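Scyllo-inosose 3-dehydrogenase (Thermotoga maritima, PDB 3IP1) catalyses the NAD(+)-dependent oxidation of scyllo-inosose to 3-dehydro-scyllo-inosose, binding two zinc ions per subunit, and probably serves in myo-inositol breakdown. Local coordinates at residues E195-A200 against S359-T364; V199-V204 against P351-L356; A228-L233 against N252-L257; G222-L227 against L389-M394. All coordinates share one frame; numbering follows the deposited sequence.

Contact 1: E195-A200 against S359-T364; sequences EPTSVA and SGMDMT. With CD (cadmium ion), chain F.
With its methyl CG2 anti to the backbone N and its hydroxyl beside that N (chi1 -58°), Thr197 offers a different branch to each of two selenomethionines, Met361 and Met363. Met361 runs straight through its first two torsions and bends only at the last, which brings CE tip to tip with Thr197 CG2 at 3.8 Å. Met363 is folded instead, turning at chi2 and chi3, and crosses the threonine obliquely; its CG lies 3.6 Å from Thr197 OG1. That oxygen nevertheless has a polar partner, since it is hydrogen-bonded to Leu193 O, just ahead of helix 194-207. Beyond Thr197, the loop is shaped by an Asx turn: Asp362 OD1 accepts from Thr364 N at 2.9 Å, met from above the carboxylate plane, and from Thr364 OG1 at 2.6 Å through its syn lone pair. Arg186 completes this polar corner with a salt bridge to Asp362 OD2. On the same helix, Glu195 OE1 binds the cadmium ion at 2.7 Å, together with His97, Glu98 and a water. A buried threonine whose hydroxyl is already bonded to the backbone four residues earlier thus meets the loop by van der Waals contact, with no hydrogen bond across, two residues along from a metal ligand.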
loop_
_atom_site.group_PDB
_atom_site.type_symbol
_atom_site.label_atom_id
_atom_site.label_comp_id
_atom_site.label_asym_id
_atom_site.label_seq_id
_atom_site.Cartn_x
_atom_site.Cartn_y
_atom_site.Cartn_z
ATOM N N GLU A 195 8.858 -23.678 -7.758
ATOM C CA GLU A 195 9.833 -23.008 -6.905
ATOM C C GLU A 195 10.587 -21.867 -7.622
ATOM O O GLU A 195 10.534 -20.724 -7.165
ATOM C CB GLU A 195 10.776 -24.032 -6.240
ATOM C CG GLU A 195 11.640 -23.490 -5.097
ATOM C CD GLU A 195 12.971 -22.908 -5.544
ATOM O OE1 GLU A 195 13.379 -23.100 -6.703
ATOM O OE2 GLU A 195 13.633 -22.240 -4.719
ATOM N N PRO A 196 11.285 -22.155 -8.739
ATOM C CA PRO A 196 11.950 -21.005 -9.394
ATOM C C PRO A 196 10.955 -19.951 -9.925
ATOM O O PRO A 196 11.291 -18.759 -9.996
ATOM C CB PRO A 196 12.723 -21.649 -10.559
ATOM C CG PRO A 196 12.063 -22.999 -10.781
ATOM C CD PRO A 196 11.619 -23.437 -9.402
ATOM N N THR A 197 9.751 -20.372 -10.304
ATOM C CA THR A 197 8.765 -19.421 -10.822
ATOM C C THR A 197 8.307 -18.513 -9.678
ATOM O O THR A 197 8.063 -17.313 -9.885
ATOM C CB THR A 197 7.554 -20.137 -11.516
ATOM O OG1 THR A 197 8.038 -20.963 -12.598
ATOM C CG2 THR A 197 6.529 -19.110 -12.073
ATOM N N SER A 198 8.245 -19.091 -8.471
ATOM C CA SER A 198 7.835 -18.367 -7.260
ATOM C C SER A 198 8.899 -17.411 -6.762
ATOM O O SER A 198 8.575 -16.400 -6.135
ATOM C CB SER A 198 7.457 -19.362 -6.145
ATOM O OG SER A 198 6.306 -20.111 -6.521
ATOM N N VAL A 199 10.168 -17.733 -7.015
ATOM C CA VAL A 199 11.252 -16.787 -6.757
ATOM C C VAL A 199 11.028 -15.509 -7.587
ATOM O O VAL A 199 11.083 -14.401 -7.046
ATOM C CB VAL A 199 12.648 -17.403 -7.074
ATOM C CG1 VAL A 199 13.734 -16.320 -7.107
ATOM C CG2 VAL A 199 13.015 -18.516 -6.054
ATOM N N ALA A 200 10.803 -15.671 -8.892
ATOM C CA ALA A 200 10.486 -14.564 -9.791
ATOM C C ALA A 200 9.214 -13.845 -9.337
ATOM O O ALA A 200 9.158 -12.616 -9.289
ATOM C CB ALA A 200 10.305 -15.078 -11.224
ATOM N N SER A 359 -4.134 -22.086 -15.381
ATOM C CA SER A 359 -4.954 -21.295 -16.275
ATOM C C SER A 359 -4.273 -20.973 -17.603
ATOM O O SER A 359 -4.810 -20.190 -18.376
ATOM C CB SER A 359 -5.387 -20.013 -15.579
ATOM O OG SER A 359 -4.269 -19.163 -15.450
ATOM N N GLY A 360 -3.108 -21.562 -17.881
ATOM C CA GLY A 360 -2.457 -21.367 -19.188
ATOM C C GLY A 360 -0.979 -20.963 -19.238
ATOM O O GLY A 360 -0.343 -21.106 -20.283
HETATM N N MSE A 361 -0.422 -20.455 -18.134
HETATM C CA MSE A 361 0.985 -20.071 -18.113
HETATM C C MSE A 361 1.878 -21.304 -17.973
HETATM O O MSE A 361 2.089 -21.828 -16.867
HETATM C CB MSE A 361 1.274 -19.064 -16.995
HETATM C CG MSE A 361 2.667 -18.427 -17.063
HETATM SE SE MSE A 361 3.038 -17.343 -15.460
HETATM C CE MSE A 361 3.426 -18.798 -14.213
ATOM N N ASP A 362 2.414 -21.740 -19.104
ATOM C CA ASP A 362 3.185 -22.974 -19.205
ATOM C C ASP A 362 4.708 -22.735 -19.165
ATOM O O ASP A 362 5.330 -22.387 -20.180
ATOM C CB ASP A 362 2.805 -23.722 -20.495
ATOM C CG ASP A 362 3.560 -25.033 -20.658
ATOM O OD1 ASP A 362 4.209 -25.488 -19.695
ATOM O OD2 ASP A 362 3.496 -25.614 -21.762
HETATM N N MSE A 363 5.310 -22.972 -18.008
HETATM C CA MSE A 363 6.744 -22.773 -17.859
HETATM C C MSE A 363 7.579 -23.951 -18.392
HETATM O O MSE A 363 8.800 -23.842 -18.479
HETATM C CB MSE A 363 7.103 -22.495 -16.392
HETATM C CG MSE A 363 6.547 -21.207 -15.844
HETATM SE SE MSE A 363 7.265 -19.665 -16.775
HETATM C CE MSE A 363 9.159 -20.023 -16.579
ATOM N N THR A 364 6.933 -25.065 -18.733
ATOM C CA THR A 364 7.658 -26.272 -19.177
ATOM C C THR A 364 8.423 -26.030 -20.477
ATOM O O THR A 364 9.354 -26.773 -20.793
ATOM C CB THR A 364 6.750 -27.540 -19.322
ATOM O OG1 THR A 364 5.823 -27.372 -20.408
ATOM C CG2 THR A 364 5.996 -27.821 -18.028
HETATM CD CD CD F . 16.038 -23.045 -7.189
HETATM O O HOH W 1 15.460 -20.953 -8.108
#

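Contact 2: V199-V204 against P351-L356; sequences VAYNAV and PRVISL
Helices 199-204 and 351-356 cross steeply, their N-to-C directions 110° apart and their axes 10.7 Å from each other at closest approach, and Tyr201 spans the gap between them. Its CG stands anti to the backbone N (chi1 -167°), sending the ring across to the second helix. Val353 CG2 packs against the base of the ring, 3.6 Å from Tyr201 CD2, the two side chains running alongside in opposite senses. Farther out, Leu356 CD2 meets the ring edge in plane, 4.0 Å from Tyr201 CE2. The phenol end crosses the extended Arg352 side chain at about a right angle, with Tyr201 OH 3.3 Å from Arg352 CD. Both polar ends find a partner on the second subunit: Tyr201 OH is hydrogen-bonded to Pro213 O of that chain, and Arg352 NE forms a salt bridge with its Asp215. A phenylalanine in place of Tyr201 would probably leave Pro213 O of the second subunit without its hydroxyl partner and remove the contact with Arg352 CD. One aromatic side chain therefore joins two chemistries, an apolar shank within the chain and a polar end at the subunit interface.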
loop_
_atom_site.group_PDB
_atom_site.type_symbol
_atom_site.label_atom_id
_atom_site.label_comp_id
_atom_site.label_asym_id
_atom_site.label_seq_id
_atom_site.Cartn_x
_atom_site.Cartn_y
_atom_site.Cartn_z
ATOM N N VAL A 199 10.168 -17.733 -7.015
ATOM C CA VAL A 199 11.252 -16.787 -6.757
ATOM C C VAL A 199 11.028 -15.509 -7.587
ATOM O O VAL A 199 11.083 -14.401 -7.046
ATOM C CB VAL A 199 12.648 -17.403 -7.074
ATOM C CG1 VAL A 199 13.734 -16.320 -7.107
ATOM C CG2 VAL A 199 13.015 -18.516 -6.054
ATOM N N ALA A 200 10.803 -15.671 -8.892
ATOM C CA ALA A 200 10.486 -14.564 -9.791
ATOM C C ALA A 200 9.214 -13.845 -9.337
ATOM O O ALA A 200 9.158 -12.616 -9.289
ATOM C CB ALA A 200 10.305 -15.078 -11.224
ATOM N N TYR A 201 8.198 -14.626 -8.996
ATOM C CA TYR A 201 6.920 -14.052 -8.577
ATOM C C TYR A 201 7.093 -13.183 -7.332
ATOM O O TYR A 201 6.605 -12.065 -7.304
ATOM C CB TYR A 201 5.890 -15.160 -8.340
ATOM C CG TYR A 201 4.452 -14.697 -8.196
ATOM C CD1 TYR A 201 4.013 -14.064 -7.028
ATOM C CD2 TYR A 201 3.510 -14.941 -9.213
ATOM C CE1 TYR A 201 2.673 -13.651 -6.881
ATOM C CE2 TYR A 201 2.182 -14.555 -9.076
ATOM C CZ TYR A 201 1.769 -13.900 -7.904
ATOM O OH TYR A 201 0.457 -13.502 -7.753
ATOM N N ASN A 202 7.789 -13.706 -6.323
ATOM C CA ASN A 202 8.077 -12.954 -5.097
ATOM C C ASN A 202 8.839 -11.667 -5.426
ATOM O O ASN A 202 8.577 -10.606 -4.865
ATOM C CB ASN A 202 8.896 -13.816 -4.127
ATOM C CG ASN A 202 9.163 -13.122 -2.783
ATOM O OD1 ASN A 202 8.243 -12.862 -2.007
ATOM N ND2 ASN A 202 10.439 -12.861 -2.490
ATOM N N ALA A 203 9.768 -11.766 -6.367
ATOM C CA ALA A 203 10.581 -10.635 -6.727
ATOM C C ALA A 203 9.782 -9.542 -7.423
ATOM O O ALA A 203 9.943 -8.379 -7.089
ATOM C CB ALA A 203 11.769 -11.085 -7.576
ATOM N N VAL A 204 8.907 -9.899 -8.361
ATOM C CA VAL A 204 8.212 -8.860 -9.146
ATOM C C VAL A 204 6.821 -8.406 -8.648
ATOM O O VAL A 204 6.432 -7.243 -8.872
ATOM C CB VAL A 204 8.142 -9.180 -10.671
ATOM C CG1 VAL A 204 9.547 -9.334 -11.237
ATOM C CG2 VAL A 204 7.309 -10.419 -10.963
ATOM N N PRO A 351 0.685 -20.978 -4.188
ATOM C CA PRO A 351 -0.576 -21.432 -4.778
ATOM C C PRO A 351 -1.054 -20.553 -5.917
ATOM O O PRO A 351 -1.711 -21.041 -6.829
ATOM C CB PRO A 351 -1.560 -21.421 -3.598
ATOM C CG PRO A 351 -0.945 -20.529 -2.564
ATOM C CD PRO A 351 0.540 -20.665 -2.749
ATOM N N ARG A 352 -0.706 -19.273 -5.895
ATOM C CA ARG A 352 -1.074 -18.435 -7.023
ATOM C C ARG A 352 -0.251 -18.792 -8.258
ATOM O O ARG A 352 -0.767 -18.737 -9.370
ATOM C CB ARG A 352 -0.910 -16.938 -6.706
ATOM C CG ARG A 352 -2.024 -16.320 -5.858
ATOM C CD ARG A 352 -1.697 -14.844 -5.607
ATOM N NE ARG A 352 -2.633 -14.161 -4.715
ATOM C CZ ARG A 352 -2.426 -13.951 -3.417
ATOM N NH1 ARG A 352 -1.319 -14.394 -2.815
ATOM N NH2 ARG A 352 -3.333 -13.303 -2.710
ATOM N N VAL A 353 1.025 -19.126 -8.074
ATOM C CA VAL A 353 1.843 -19.589 -9.207
ATOM C C VAL A 353 1.230 -20.865 -9.806
ATOM O O VAL A 353 1.175 -21.023 -11.017
ATOM C CB VAL A 353 3.321 -19.823 -8.833
ATOM C CG1 VAL A 353 4.039 -20.647 -9.952
ATOM C CG2 VAL A 353 4.014 -18.479 -8.584
ATOM N N ILE A 354 0.746 -21.752 -8.938
ATOM C CA ILE A 354 0.073 -22.980 -9.375
ATOM C C ILE A 354 -1.215 -22.678 -10.177
ATOM O O ILE A 354 -1.420 -23.244 -11.263
ATOM C CB ILE A 354 -0.165 -23.961 -8.175
ATOM C CG1 ILE A 354 1.189 -24.477 -7.666
ATOM C CG2 ILE A 354 -1.097 -25.113 -8.580
ATOM C CD1 ILE A 354 1.206 -24.953 -6.175
ATOM N N SER A 355 -2.052 -21.772 -9.656
ATOM C CA SER A 355 -3.295 -21.371 -10.350
ATOM C C SER A 355 -2.994 -20.737 -11.685
ATOM O O SER A 355 -3.699 -20.978 -12.655
ATOM C CB SER A 355 -4.121 -20.397 -9.514
ATOM O OG SER A 355 -4.548 -21.051 -8.338
ATOM N N LEU A 356 -1.941 -19.934 -11.723
ATOM C CA LEU A 356 -1.512 -19.283 -12.949
ATOM C C LEU A 356 -1.134 -20.336 -14.012
ATOM O O LEU A 356 -1.616 -20.297 -15.147
ATOM C CB LEU A 356 -0.335 -18.364 -12.625
ATOM C CG LEU A 356 -0.116 -17.025 -13.312
ATOM C CD1 LEU A 356 -1.392 -16.283 -13.737
ATOM C CD2 LEU A 356 0.721 -16.175 -12.398
#

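Contact 3: A228-L233 against N252-L257; sequences AAVAIL and NLAKEL
Val230 carries most of this contact from helix 228-233, directing both of its methyl groups at helix 252-257. Its CG1 is anti to the backbone N (chi1 168°), which leads this branch to the last turn of the opposing segment, 3.7 Å from Ala254 O and 4.1 Å from Leu257 O. The same methyl reaches the side chain of Leu257, with Val230 CG1 and Leu257 CB 4.2 Å apart. CG2, set beside the backbone N, takes the other direction and comes to 4.4 Å from Ala254 CB. The two branches thus divide the work: CG1 lies against two carbonyl oxygens and Leu257 CB, CG2 against the methyl of Ala254.

Ala231 adds a second, shorter point of support. Having no side chain beyond CB, it lets the chains draw close, so that Ala231 CA is 3.8 Å from Leu257 O and the CA atoms of Ala231 and Leu257 are only 5.2 Å apart. Leu257 meets the first helix with its carbonyl O and its CB, and its side chain also touches Ile366 of a loop. No hydrogen bond joins the segments, and the fit rests on two alanines, a valine and a leucine.

The axes approach to 8.9 Å and run nearly parallel, 20° apart. Val230 also lies on Ile219, Val241 and Leu243, and Ala254 on Leu243, residues of strands 216-220 and 240-244. Two neighbouring helices running in the same sense over adjacent parallel strands are characteristic of the beta-alpha-beta units of a Rossmann fold, here the cofactor-binding domain of a zinc-containing alcohol dehydrogenase.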
loop_
_atom_site.group_PDB
_atom_site.type_symbol
_atom_site.label_atom_id
_atom_site.label_comp_id
_atom_site.label_asym_id
_atom_site.label_seq_id
_atom_site.Cartn_x
_atom_site.Cartn_y
_atom_site.Cartn_z
ATOM N N ALA A 228 10.774 -16.686 -16.002
ATOM C CA ALA A 228 9.526 -16.739 -15.248
ATOM C C ALA A 228 8.948 -15.345 -15.119
ATOM O O ALA A 228 7.741 -15.149 -15.335
ATOM C CB ALA A 228 9.754 -17.352 -13.868
ATOM N N ALA A 229 9.807 -14.366 -14.821
ATOM C CA ALA A 229 9.350 -12.979 -14.731
ATOM C C ALA A 229 8.700 -12.482 -16.034
ATOM O O ALA A 229 7.711 -11.756 -15.983
ATOM C CB ALA A 229 10.471 -12.048 -14.278
ATOM N N VAL A 230 9.230 -12.890 -17.191
ATOM C CA VAL A 230 8.641 -12.501 -18.480
ATOM C C VAL A 230 7.212 -12.981 -18.550
ATOM O O VAL A 230 6.295 -12.193 -18.839
ATOM C CB VAL A 230 9.426 -13.067 -19.697
ATOM C CG1 VAL A 230 8.625 -12.892 -20.993
ATOM C CG2 VAL A 230 10.755 -12.357 -19.824
ATOM N N ALA A 231 7.042 -14.272 -18.282
ATOM C CA ALA A 231 5.739 -14.922 -18.264
ATOM C C ALA A 231 4.797 -14.259 -17.261
ATOM O O ALA A 231 3.656 -13.931 -17.600
ATOM C CB ALA A 231 5.902 -16.419 -17.948
ATOM N N ILE A 232 5.272 -14.069 -16.029
ATOM C CA ILE A 232 4.416 -13.537 -14.967
ATOM C C ILE A 232 3.923 -12.131 -15.302
ATOM O O ILE A 232 2.734 -11.819 -15.145
ATOM C CB ILE A 232 5.136 -13.508 -13.599
ATOM C CG1 ILE A 232 5.310 -14.944 -13.049
ATOM C CG2 ILE A 232 4.345 -12.661 -12.616
ATOM C CD1 ILE A 232 6.527 -15.074 -12.051
ATOM N N LEU A 233 4.850 -11.295 -15.759
ATOM C CA LEU A 233 4.573 -9.893 -16.004
ATOM C C LEU A 233 3.750 -9.667 -17.267
ATOM O O LEU A 233 2.964 -8.728 -17.314
ATOM C CB LEU A 233 5.875 -9.096 -16.010
ATOM C CG LEU A 233 6.453 -8.979 -14.589
ATOM C CD1 LEU A 233 7.908 -8.426 -14.584
ATOM C CD2 LEU A 233 5.511 -8.129 -13.697
ATOM N N ASN A 252 15.080 -16.415 -27.457
ATOM C CA ASN A 252 13.989 -17.118 -28.141
ATOM C C ASN A 252 12.956 -17.706 -27.169
ATOM O O ASN A 252 11.760 -17.645 -27.418
ATOM C CB ASN A 252 14.548 -18.200 -29.067
ATOM C CG ASN A 252 15.307 -17.614 -30.247
ATOM O OD1 ASN A 252 15.184 -16.419 -30.554
ATOM N ND2 ASN A 252 16.105 -18.446 -30.908
ATOM N N LEU A 253 13.434 -18.264 -26.059
ATOM C CA LEU A 253 12.539 -18.691 -24.981
ATOM C C LEU A 253 11.704 -17.542 -24.422
ATOM O O LEU A 253 10.516 -17.719 -24.192
ATOM C CB LEU A 253 13.301 -19.382 -23.847
ATOM C CG LEU A 253 13.700 -20.827 -24.132
ATOM C CD1 LEU A 253 14.385 -21.427 -22.899
ATOM C CD2 LEU A 253 12.504 -21.694 -24.573
ATOM N N ALA A 254 12.329 -16.386 -24.189
ATOM C CA ALA A 254 11.611 -15.202 -23.723
ATOM C C ALA A 254 10.486 -14.798 -24.704
ATOM O O ALA A 254 9.363 -14.523 -24.279
ATOM C CB ALA A 254 12.575 -14.041 -23.482
ATOM N N LYS A 255 10.776 -14.788 -26.007
ATOM C CA LYS A 255 9.732 -14.527 -27.006
ATOM C C LYS A 255 8.586 -15.532 -26.911
ATOM O O LYS A 255 7.432 -15.176 -27.066
ATOM C CB LYS A 255 10.293 -14.529 -28.425
ATOM C CG LYS A 255 11.081 -13.283 -28.792
ATOM C CD LYS A 255 11.118 -13.118 -30.325
ATOM C CE LYS A 255 12.278 -13.895 -30.962
ATOM N NZ LYS A 255 11.894 -14.466 -32.291
ATOM N N GLU A 256 8.916 -16.778 -26.620
ATOM C CA GLU A 256 7.933 -17.817 -26.518
ATOM C C GLU A 256 7.068 -17.642 -25.283
ATOM O O GLU A 256 5.922 -18.092 -25.239
ATOM C CB GLU A 256 8.649 -19.156 -26.427
ATOM C CG GLU A 256 8.100 -20.219 -27.327
ATOM C CD GLU A 256 8.758 -21.566 -27.077
ATOM O OE1 GLU A 256 9.977 -21.601 -26.796
ATOM O OE2 GLU A 256 8.048 -22.586 -27.151
ATOM N N LEU A 257 7.645 -17.028 -24.257
ATOM C CA LEU A 257 6.934 -16.833 -23.000
ATOM C C LEU A 257 6.119 -15.527 -22.999
ATOM O O LEU A 257 5.408 -15.252 -22.051
ATOM C CB LEU A 257 7.921 -16.908 -21.823
ATOM C CG LEU A 257 8.482 -18.326 -21.626
ATOM C CD1 LEU A 257 9.692 -18.381 -20.663
ATOM C CD2 LEU A 257 7.380 -19.292 -21.195
#

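Contact 4: G222-L227 against L389-M394; sequences GGPIGL and LVKVTM
Pro224 and Leu227, one turn apart at the start of helix 224-235, meet Val390 and Lys391 of segment 389-394. Following the first segment in order, Gly222 and Gly223 form the turn that leads into the helix; Gly222 N is hydrogen-bonded to Glu245, a residue assigned to NAD(+) binding by similarity, and Gly223 occupies the N-cap position. Pro224, in the first turn, gives the broadest surface. Its CG lies 3.8 Å from Val390 O and 4.0 Å from Lys391 CE, with the ring and the lysine chain crossing at a slant. Lys391 starts with CG anti to the backbone N and then bends at chi2 (71°) and chi3 (62°), a folded path that brings CE alongside the proline while NZ goes on to a salt bridge with Glu98 and a hydrogen bond to Ile67 O. Ile225, which by similarity contributes to NAD(+) binding, turns instead to Val199 and Ala200 of helix 194-207. Gly226 continues the helix where a CB would be crowded by Gly222 CA. Leu227 then reaches out tip to tip with Val390, its CD1 3.9 Å from Val390 CG1, and its backbone N closes the first helical turn on Gly223 O at 2.8 Å. Gly221, Gly223 and Gly226 fit the GxGxxG strand-turn-helix pattern of Rossmann dinucleotide sites, consistent with this turn receiving NAD(+).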
loop_
_atom_site.group_PDB
_atom_site.type_symbol
_atom_site.label_atom_id
_atom_site.label_comp_id
_atom_site.label_asym_id
_atom_site.label_seq_id
_atom_site.Cartn_x
_atom_site.Cartn_y
_atom_site.Cartn_z
ATOM N N GLY A 222 18.165 -13.623 -18.773
ATOM C CA GLY A 222 17.199 -14.626 -19.237
ATOM C C GLY A 222 17.427 -16.067 -18.768
ATOM O O GLY A 222 17.111 -17.024 -19.492
ATOM N N GLY A 223 17.976 -16.232 -17.566
ATOM C CA GLY A 223 17.961 -17.533 -16.899
ATOM C C GLY A 223 16.534 -17.858 -16.457
ATOM O O GLY A 223 15.614 -17.066 -16.694
ATOM N N PRO A 224 16.324 -19.017 -15.815
ATOM C CA PRO A 224 14.948 -19.387 -15.464
ATOM C C PRO A 224 14.194 -18.330 -14.632
ATOM O O PRO A 224 12.988 -18.115 -14.859
ATOM C CB PRO A 224 15.129 -20.692 -14.690
ATOM C CG PRO A 224 16.373 -21.299 -15.317
ATOM C CD PRO A 224 17.281 -20.097 -15.492
ATOM N N ILE A 225 14.882 -17.646 -13.723
ATOM C CA ILE A 225 14.202 -16.582 -12.978
ATOM C C ILE A 225 13.729 -15.430 -13.866
ATOM O O ILE A 225 12.552 -15.050 -13.821
ATOM C CB ILE A 225 15.009 -16.074 -11.768
ATOM C CG1 ILE A 225 15.078 -17.181 -10.706
ATOM C CG2 ILE A 225 14.353 -14.786 -11.194
ATOM C CD1 ILE A 225 16.237 -17.003 -9.726
ATOM N N GLY A 226 14.627 -14.900 -14.690
ATOM C CA GLY A 226 14.242 -13.872 -15.681
ATOM C C GLY A 226 13.147 -14.351 -16.635
ATOM O O GLY A 226 12.237 -13.606 -16.968
ATOM N N LEU A 227 13.220 -15.610 -17.056
ATOM C CA LEU A 227 12.204 -16.178 -17.936
ATOM C C LEU A 227 10.815 -16.309 -17.280
ATOM O O LEU A 227 9.807 -16.082 -17.931
ATOM C CB LEU A 227 12.677 -17.527 -18.487
ATOM C CG LEU A 227 13.809 -17.439 -19.522
ATOM C CD1 LEU A 227 14.219 -18.832 -20.049
ATOM C CD2 LEU A 227 13.428 -16.511 -20.679
ATOM N N LEU A 389 22.073 -25.431 -22.413
ATOM C CA LEU A 389 21.066 -26.010 -21.528
ATOM C C LEU A 389 20.481 -24.975 -20.550
ATOM O O LEU A 389 21.144 -24.579 -19.589
ATOM C CB LEU A 389 21.660 -27.207 -20.771
ATOM C CG LEU A 389 22.303 -28.307 -21.626
ATOM C CD1 LEU A 389 23.203 -29.210 -20.772
ATOM C CD2 LEU A 389 21.281 -29.129 -22.420
ATOM N N VAL A 390 19.245 -24.544 -20.801
ATOM C CA VAL A 390 18.568 -23.548 -19.929
ATOM C C VAL A 390 18.159 -24.165 -18.587
ATOM O O VAL A 390 18.431 -23.611 -17.510
ATOM C CB VAL A 390 17.324 -22.916 -20.631
ATOM C CG1 VAL A 390 16.691 -21.825 -19.774
ATOM C CG2 VAL A 390 17.713 -22.353 -21.976
ATOM N N LYS A 391 17.495 -25.315 -18.673
ATOM C CA LYS A 391 17.038 -26.040 -17.510
ATOM C C LYS A 391 17.047 -27.521 -17.832
ATOM O O LYS A 391 16.504 -27.957 -18.859
ATOM C CB LYS A 391 15.635 -25.565 -17.094
ATOM C CG LYS A 391 14.895 -26.435 -16.055
ATOM C CD LYS A 391 15.490 -26.356 -14.649
ATOM C CE LYS A 391 15.397 -24.938 -14.106
ATOM N NZ LYS A 391 16.105 -24.821 -12.810
ATOM N N VAL A 392 17.666 -28.277 -16.922
ATOM C CA VAL A 392 17.769 -29.728 -16.999
ATOM C C VAL A 392 17.016 -30.284 -15.815
ATOM O O VAL A 392 17.216 -29.836 -14.697
ATOM C CB VAL A 392 19.252 -30.192 -16.941
ATOM C CG1 VAL A 392 19.364 -31.714 -16.726
ATOM C CG2 VAL A 392 19.978 -29.776 -18.219
ATOM N N THR A 393 16.154 -31.268 -16.075
ATOM C CA THR A 393 15.246 -31.791 -15.052
ATOM C C THR A 393 15.301 -33.314 -14.933
ATOM O O THR A 393 15.100 -34.025 -15.924
ATOM C CB THR A 393 13.779 -31.377 -15.389
ATOM O OG1 THR A 393 13.721 -29.958 -15.591
ATOM C CG2 THR A 393 12.815 -31.783 -14.295
HETATM N N MSE A 394 15.534 -33.800 -13.709
HETATM C CA MSE A 394 15.375 -35.215 -13.397
HETATM C C MSE A 394 13.918 -35.649 -13.548
HETATM O O MSE A 394 13.019 -35.024 -13.009
HETATM C CB MSE A 394 15.828 -35.518 -11.978
HETATM C CG MSE A 394 16.005 -37.005 -11.741
HETATM SE SE MSE A 394 16.101 -37.452 -9.855
HETATM C CE MSE A 394 14.215 -37.345 -9.423
#

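All four contacts are largely buried, yet they differ in what surrounds them. Contacts 1 and 2 share Val199 and Ala200 and both use helix 194-207; contacts 3 and 4 both use helix 224-235. The two helices meet where Ala200 packs on Ala228. Contact 3, with no polar bond across its segments, belongs to the interior of the cofactor domain, whereas contact 4 joins the first turn of helix 224-235 to the segment entering strand 392-395 of the mixed sheet that includes strand 57-66. Contacts 1 and 4 each carry a residue tied to the metal, Glu195 as a ligand and Lys391 through Glu98. Contact 2 alone has its polar ends paired across to another subunit.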